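Local structure of titin (Homo sapiens, 1WAA) at residues Gly20-Phe25 against Ile63-Gln68. The protein helps to give muscle its passive elasticity, as one of the many immunoglobulin domains strung along the giant sarcomeric protein titin. Residues are numbered along the deposited sequence; the frame is centred on the assembly and turned at random.
Sequences GETAHF and ILHNCQ. With ZN (zinc ion), chain G; ZN (zinc ion), chain Y.
The imidazole of His24 meets Ile63 at its edge: CG1 lies in the ring plane beside CD2, while CG2 comes in obliquely, 3.2 Å from the same His24 CD2. The ring of His65 takes this Ile63 methyl, CG2, over one face, offset toward the rim, so the isoleucine sits between the two histidines. Both rings hold zinc ions. His24 ND1 binds its ion at 1.9 Å, with a water and a residue of a neighbouring subunit. With CG beside the backbone N (chi1 -73°), His65 swings NE2 outward to a second ion, 2.1 Å away, shared with Glu52, a water and an acidic residue of a neighbouring subunit. Thr22 runs alongside His65, its CG2 unusually near ND1 of that ring (3.1 Å); chi1 of 117° is nearly eclipsed, and the exact placement is doubtful. A glycine in place of Thr22 would probably leave a gap beside His65 ND1 and Ile63 CG2 where the threonine side chain had packed. The backbones pair antiparallel: Ala23 N donates to Leu64 O, and Leu64 N returns a nearly straight bond (175°) to Ala23 O. On the opposite face from His24 and Ile63, Ala23 CB rests 4.0 Å from Cys67 SG, and Phe25 and Leu64 add a looser apolar contact; Val15, Val17 and Leu88 cover Ala23 from the facing sheet. Past the strand ends, Cys67 N donates to Glu21 O, and Gly20 N to Cys67 O at 2.7 Å. A water accepts from Asn66 N and donates to Gly20 O, bridging the two segments beyond the paired residues. Strands 23-29 and 59-64 are the central B-E pair of the A-B-E-D sheet of an immunoglobulin I-set domain, Ala23, Phe25 and Leu64 facing the other sheet and zinc-bearing His24 outward.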
loop_
_atom_site.group_PDB
_atom_site.type_symbol
_atom_site.label_atom_id
_atom_site.label_comp_id
_atom_site.label_asym_id
_atom_site.label_seq_id
_atom_site.Cartn_x
_atom_site.Cartn_y
_atom_site.Cartn_z
ATOM N N GLY E 20 18.681 -25.954 7.962
ATOM C CA GLY E 20 19.140 -24.726 8.595
ATOM C C GLY E 20 19.170 -23.519 7.675
ATOM O O GLY E 20 19.359 -22.398 8.136
ATOM N N GLU E 21 18.995 -23.724 6.377
ATOM C CA GLU E 21 18.953 -22.587 5.477
ATOM C C GLU E 21 17.537 -22.094 5.201
ATOM O O GLU E 21 16.560 -22.680 5.681
ATOM C CB GLU E 21 19.755 -22.818 4.193
ATOM C CG GLU E 21 19.636 -24.143 3.490
ATOM C CD GLU E 21 20.799 -24.379 2.505
ATOM O OE1 GLU E 21 20.533 -24.536 1.286
ATOM O OE2 GLU E 21 21.969 -24.381 2.928
ATOM N N THR E 22 17.422 -21.005 4.453
ATOM C CA THR E 22 16.104 -20.457 4.235
ATOM C C THR E 22 15.601 -20.717 2.837
ATOM O O THR E 22 16.377 -20.771 1.882
ATOM C CB THR E 22 15.983 -18.959 4.661
ATOM O OG1 THR E 22 15.689 -18.123 3.535
ATOM C CG2 THR E 22 17.236 -18.478 5.343
ATOM N N ALA E 23 14.297 -20.903 2.740
ATOM C CA ALA E 23 13.631 -21.177 1.492
ATOM C C ALA E 23 12.679 -20.014 1.247
ATOM O O ALA E 23 12.080 -19.505 2.188
ATOM C CB ALA E 23 12.862 -22.514 1.592
ATOM N N HIS E 24 12.576 -19.580 -0.003
ATOM C CA HIS E 24 11.700 -18.480 -0.385
ATOM C C HIS E 24 10.778 -19.035 -1.433
ATOM O O HIS E 24 11.233 -19.715 -2.346
ATOM C CB HIS E 24 12.506 -17.343 -1.019
ATOM C CG HIS E 24 13.646 -16.864 -0.167
ATOM N ND1 HIS E 24 14.952 -17.250 -0.379
ATOM C CD2 HIS E 24 13.676 -16.014 0.890
ATOM C CE1 HIS E 24 15.735 -16.677 0.525
ATOM N NE2 HIS E 24 14.985 -15.923 1.309
ATOM N N PHE E 25 9.480 -18.788 -1.274
ATOM C CA PHE E 25 8.487 -19.159 -2.280
ATOM C C PHE E 25 7.871 -17.872 -2.835
ATOM O O PHE E 25 7.804 -16.823 -2.141
ATOM C CB PHE E 25 7.402 -20.014 -1.660
ATOM C CG PHE E 25 7.850 -21.406 -1.347
ATOM C CD1 PHE E 25 7.688 -22.419 -2.276
ATOM C CD2 PHE E 25 8.469 -21.702 -0.130
ATOM C CE1 PHE E 25 8.104 -23.735 -1.991
ATOM C CE2 PHE E 25 8.900 -23.003 0.146
ATOM C CZ PHE E 25 8.709 -24.010 -0.790
ATOM N N ILE E 63 8.812 -16.486 3.159
ATOM C CA ILE E 63 10.190 -16.792 3.574
ATOM C C ILE E 63 10.200 -17.663 4.839
ATOM O O ILE E 63 9.578 -17.311 5.838
ATOM C CB ILE E 63 11.056 -15.530 3.830
ATOM C CG1 ILE E 63 10.864 -14.491 2.723
ATOM C CG2 ILE E 63 12.545 -15.944 3.920
ATOM C CD1 ILE E 63 11.543 -13.150 2.999
ATOM N N LEU E 64 10.894 -18.792 4.767
ATOM C CA LEU E 64 11.020 -19.703 5.903
ATOM C C LEU E 64 12.507 -19.874 6.202
ATOM O O LEU E 64 13.270 -20.398 5.388
ATOM C CB LEU E 64 10.365 -21.054 5.588
ATOM C CG LEU E 64 8.919 -21.092 5.047
ATOM C CD1 LEU E 64 8.570 -22.483 4.499
ATOM C CD2 LEU E 64 7.894 -20.663 6.109
ATOM N N HIS E 65 12.908 -19.374 7.359
ATOM C CA HIS E 65 14.282 -19.376 7.798
ATOM C C HIS E 65 14.536 -20.614 8.601
ATOM O O HIS E 65 13.606 -21.189 9.190
ATOM C CB HIS E 65 14.513 -18.183 8.703
ATOM C CG HIS E 65 14.563 -16.879 7.978
ATOM N ND1 HIS E 65 15.635 -16.507 7.199
ATOM C CD2 HIS E 65 13.686 -15.851 7.929
ATOM C CE1 HIS E 65 15.414 -15.310 6.694
ATOM N NE2 HIS E 65 14.243 -14.886 7.130
ATOM N N ASN E 66 15.812 -21.005 8.653
ATOM C CA ASN E 66 16.247 -22.103 9.488
ATOM C C ASN E 66 15.352 -23.340 9.294
ATOM O O ASN E 66 14.807 -23.903 10.254
ATOM C CB ASN E 66 16.327 -21.622 10.941
ATOM C CG ASN E 66 17.342 -22.385 11.752
ATOM O OD1 ASN E 66 17.126 -23.542 12.086
ATOM N ND2 ASN E 66 18.466 -21.733 12.085
ATOM N N CYS E 67 15.203 -23.742 8.026
ATOM C CA CYS E 67 14.414 -24.919 7.660
ATOM C C CYS E 67 14.917 -26.200 8.316
ATOM O O CYS E 67 16.126 -26.393 8.522
ATOM C CB CYS E 67 14.372 -25.094 6.157
ATOM S SG CYS E 67 13.336 -23.846 5.366
ATOM N N GLN E 68 13.967 -27.068 8.636
ATOM C CA GLN E 68 14.274 -28.336 9.289
ATOM C C GLN E 68 13.703 -29.492 8.448
ATOM O O GLN E 68 12.707 -29.318 7.728
ATOM C CB GLN E 68 13.682 -28.332 10.701
ATOM C CG GLN E 68 14.320 -27.278 11.632
ATOM C CD GLN E 68 15.843 -27.428 11.764
ATOM O OE1 GLN E 68 16.592 -26.483 11.468
ATOM N NE2 GLN E 68 16.321 -28.585 12.190
HETATM ZN ZN ZN G . 15.758 -17.894 -1.926
HETATM ZN ZN ZN Y . 13.690 -12.854 6.980
HETATM O O HOH W 1 18.234 -20.063 7.710
HETATM O O HOH W 2 15.139 -20.240 -2.054
HETATM O O HOH W 3 14.711 -11.720 8.583
#